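Local coordinates for uncharacterized protein (Wolinella succinogenes, PDB 3JYG), which is of unknown function but belongs to the 6-pyruvoyl tetrahydropterin synthase family and binds a zinc ion, at residues 100-105 / 115-120. Numbering follows the deposited sequence.
Sequences KSALVW and FERIKG
Arg117 reaches across to Ala102 and Ser101, and its side chain makes nearly all of this small surface contact. Its CB points toward segment 100-105. CG and CD then run past the alanine methyl, with CD 4.1 Å from Ala102 CB. The chain bends at chi2 (136°) and chi3 (60°), which brings the head group over that methyl. Arg117 NE lies 3.4 Å from Ala102 CB, and CZ is almost as near. The methyl sits 3.1 Å above the guanidinium plane, displaced toward the rim of the group, so this is aliphatic packing on a flat cation. At the tip, Arg117 NH2 comes within 3.0 Å of Ser101 OG, which approaches obliquely.

The firm polar partners of the guanidinium lie just before Lys100. NH1 donates to the carbonyl O of His96, and NH2 forms a salt bridge with the carboxylate of Asp99. The other oxygen of that carboxylate accepts from the backbone N of Ser101. Ala102 is the centre of an inverse gamma turn, closed by a weak bond from Leu103 N to Ser101 O, 2.9 Å. Strand 103-105 follows at one edge of the sheet within this chain. Strand 110-113 pairs with it, and the chain then enters the short 3-10 turn 115-117 that carries Arg117.

The contact therefore ties the loop after this hairpin to the turn before it. The hydrogen bond to His96 O and the salt bridge to Asp99 probably hold the guanidinium in place, while the Ala102 methyl packs against one of its faces.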
loop_
_atom_site.group_PDB
_atom_site.type_symbol
_atom_site.label_atom_id
_atom_site.label_comp_id
_atom_site.label_asym_id
_atom_site.label_seq_id
_atom_site.Cartn_x
_atom_site.Cartn_y
_atom_site.Cartn_z
ATOM N N LYS A 100 -22.003 13.974 31.990
ATOM C CA LYS A 100 -20.673 13.490 31.614
ATOM C C LYS A 100 -19.754 13.360 32.824
ATOM O O LYS A 100 -18.528 13.444 32.673
ATOM C CB LYS A 100 -19.988 14.427 30.607
ATOM C CG LYS A 100 -20.832 14.877 29.415
ATOM C CD LYS A 100 -20.001 15.894 28.615
ATOM C CE LYS A 100 -20.772 16.348 27.418
ATOM N NZ LYS A 100 -20.053 17.346 26.564
ATOM N N SER A 101 -20.310 13.177 34.024
ATOM C CA SER A 101 -19.430 12.977 35.175
ATOM C C SER A 101 -19.109 11.524 35.462
ATOM O O SER A 101 -17.981 11.226 35.841
ATOM C CB SER A 101 -19.977 13.603 36.462
ATOM O OG SER A 101 -21.171 12.919 36.818
ATOM N N ALA A 102 -20.094 10.641 35.348
ATOM C CA ALA A 102 -19.914 9.252 35.800
ATOM C C ALA A 102 -19.327 8.430 34.650
ATOM O O ALA A 102 -19.936 7.458 34.192
ATOM C CB ALA A 102 -21.270 8.656 36.294
ATOM N N LEU A 103 -18.157 8.840 34.162
ATOM C CA LEU A 103 -17.472 8.111 33.080
ATOM C C LEU A 103 -16.190 7.628 33.664
ATOM O O LEU A 103 -15.602 8.296 34.500
ATOM C CB LEU A 103 -17.145 9.023 31.890
ATOM C CG LEU A 103 -18.268 9.858 31.285
ATOM C CD1 LEU A 103 -17.670 10.646 30.139
ATOM C CD2 LEU A 103 -19.377 8.955 30.816
ATOM N N VAL A 104 -15.751 6.456 33.234
ATOM C CA VAL A 104 -14.544 5.879 33.774
ATOM C C VAL A 104 -13.463 5.980 32.697
ATOM O O VAL A 104 -13.536 5.283 31.686
ATOM C CB VAL A 104 -14.804 4.403 34.194
ATOM C CG1 VAL A 104 -13.583 3.838 34.956
ATOM C CG2 VAL A 104 -16.138 4.282 35.004
ATOM N N TRP A 105 -12.470 6.859 32.912
ATOM C CA TRP A 105 -11.441 7.137 31.896
ATOM C C TRP A 105 -10.352 6.166 32.103
ATOM O O TRP A 105 -9.897 5.986 33.215
ATOM C CB TRP A 105 -10.863 8.561 32.005
ATOM C CG TRP A 105 -11.868 9.512 31.641
ATOM C CD1 TRP A 105 -12.762 10.110 32.478
ATOM C CD2 TRP A 105 -12.186 9.953 30.316
ATOM N NE1 TRP A 105 -13.614 10.913 31.763
ATOM C CE2 TRP A 105 -13.297 10.832 30.433
ATOM C CE3 TRP A 105 -11.647 9.694 29.045
ATOM C CZ2 TRP A 105 -13.867 11.455 29.354
ATOM C CZ3 TRP A 105 -12.222 10.324 27.947
ATOM C CH2 TRP A 105 -13.338 11.183 28.115
ATOM N N PHE A 115 -21.085 1.857 35.068
ATOM C CA PHE A 115 -22.316 1.059 35.074
ATOM C C PHE A 115 -23.086 1.024 36.392
ATOM O O PHE A 115 -24.290 0.745 36.409
ATOM C CB PHE A 115 -22.047 -0.335 34.540
ATOM C CG PHE A 115 -21.835 -0.367 33.050
ATOM C CD1 PHE A 115 -22.913 -0.542 32.192
ATOM C CD2 PHE A 115 -20.564 -0.200 32.506
ATOM C CE1 PHE A 115 -22.728 -0.569 30.794
ATOM C CE2 PHE A 115 -20.378 -0.222 31.104
ATOM C CZ PHE A 115 -21.471 -0.408 30.260
ATOM N N GLU A 116 -22.409 1.342 37.489
ATOM C CA GLU A 116 -23.099 1.567 38.779
ATOM C C GLU A 116 -24.276 2.513 38.657
ATOM O O GLU A 116 -25.308 2.285 39.277
ATOM C CB GLU A 116 -22.140 2.082 39.862
ATOM C CG GLU A 116 -21.082 1.045 40.284
ATOM C CD GLU A 116 -21.689 -0.153 41.027
ATOM O OE1 GLU A 116 -22.647 0.041 41.837
ATOM O OE2 GLU A 116 -21.211 -1.293 40.787
ATOM N N ARG A 117 -24.156 3.558 37.860
ATOM C CA ARG A 117 -25.238 4.522 37.848
ATOM C C ARG A 117 -26.499 4.083 37.060
ATOM O O ARG A 117 -27.568 4.670 37.240
ATOM C CB ARG A 117 -24.728 5.958 37.563
ATOM C CG ARG A 117 -24.817 6.501 36.136
ATOM C CD ARG A 117 -25.357 8.001 36.055
ATOM N NE ARG A 117 -24.577 9.047 36.748
ATOM C CZ ARG A 117 -24.381 10.299 36.297
ATOM N NH1 ARG A 117 -24.888 10.705 35.140
ATOM N NH2 ARG A 117 -23.653 11.162 37.007
ATOM N N ILE A 118 -26.385 3.010 36.255
ATOM C CA ILE A 118 -27.538 2.463 35.485
ATOM C C ILE A 118 -27.944 1.041 35.882
ATOM O O ILE A 118 -28.641 0.331 35.137
ATOM C CB ILE A 118 -27.304 2.501 33.953
ATOM C CG1 ILE A 118 -25.948 1.856 33.604
ATOM C CG2 ILE A 118 -27.446 3.933 33.449
ATOM C CD1 ILE A 118 -25.624 1.861 32.140
ATOM N N LYS A 119 -27.466 0.627 37.045
ATOM C CA LYS A 119 -27.803 -0.639 37.656
ATOM C C LYS A 119 -29.323 -0.694 37.786
ATOM O O LYS A 119 -29.971 0.302 38.152
ATOM C CB LYS A 119 -27.172 -0.643 39.026
ATOM C CG LYS A 119 -26.606 -1.939 39.498
ATOM C CD LYS A 119 -26.312 -1.814 41.009
ATOM C CE LYS A 119 -27.371 -0.946 41.694
ATOM N NZ LYS A 119 -27.562 -1.254 43.140
ATOM N N GLY A 120 -29.900 -1.829 37.456
ATOM C CA GLY A 120 -31.367 -1.942 37.453
ATOM C C GLY A 120 -32.116 -1.368 36.247
ATOM O O GLY A 120 -33.340 -1.466 36.193
#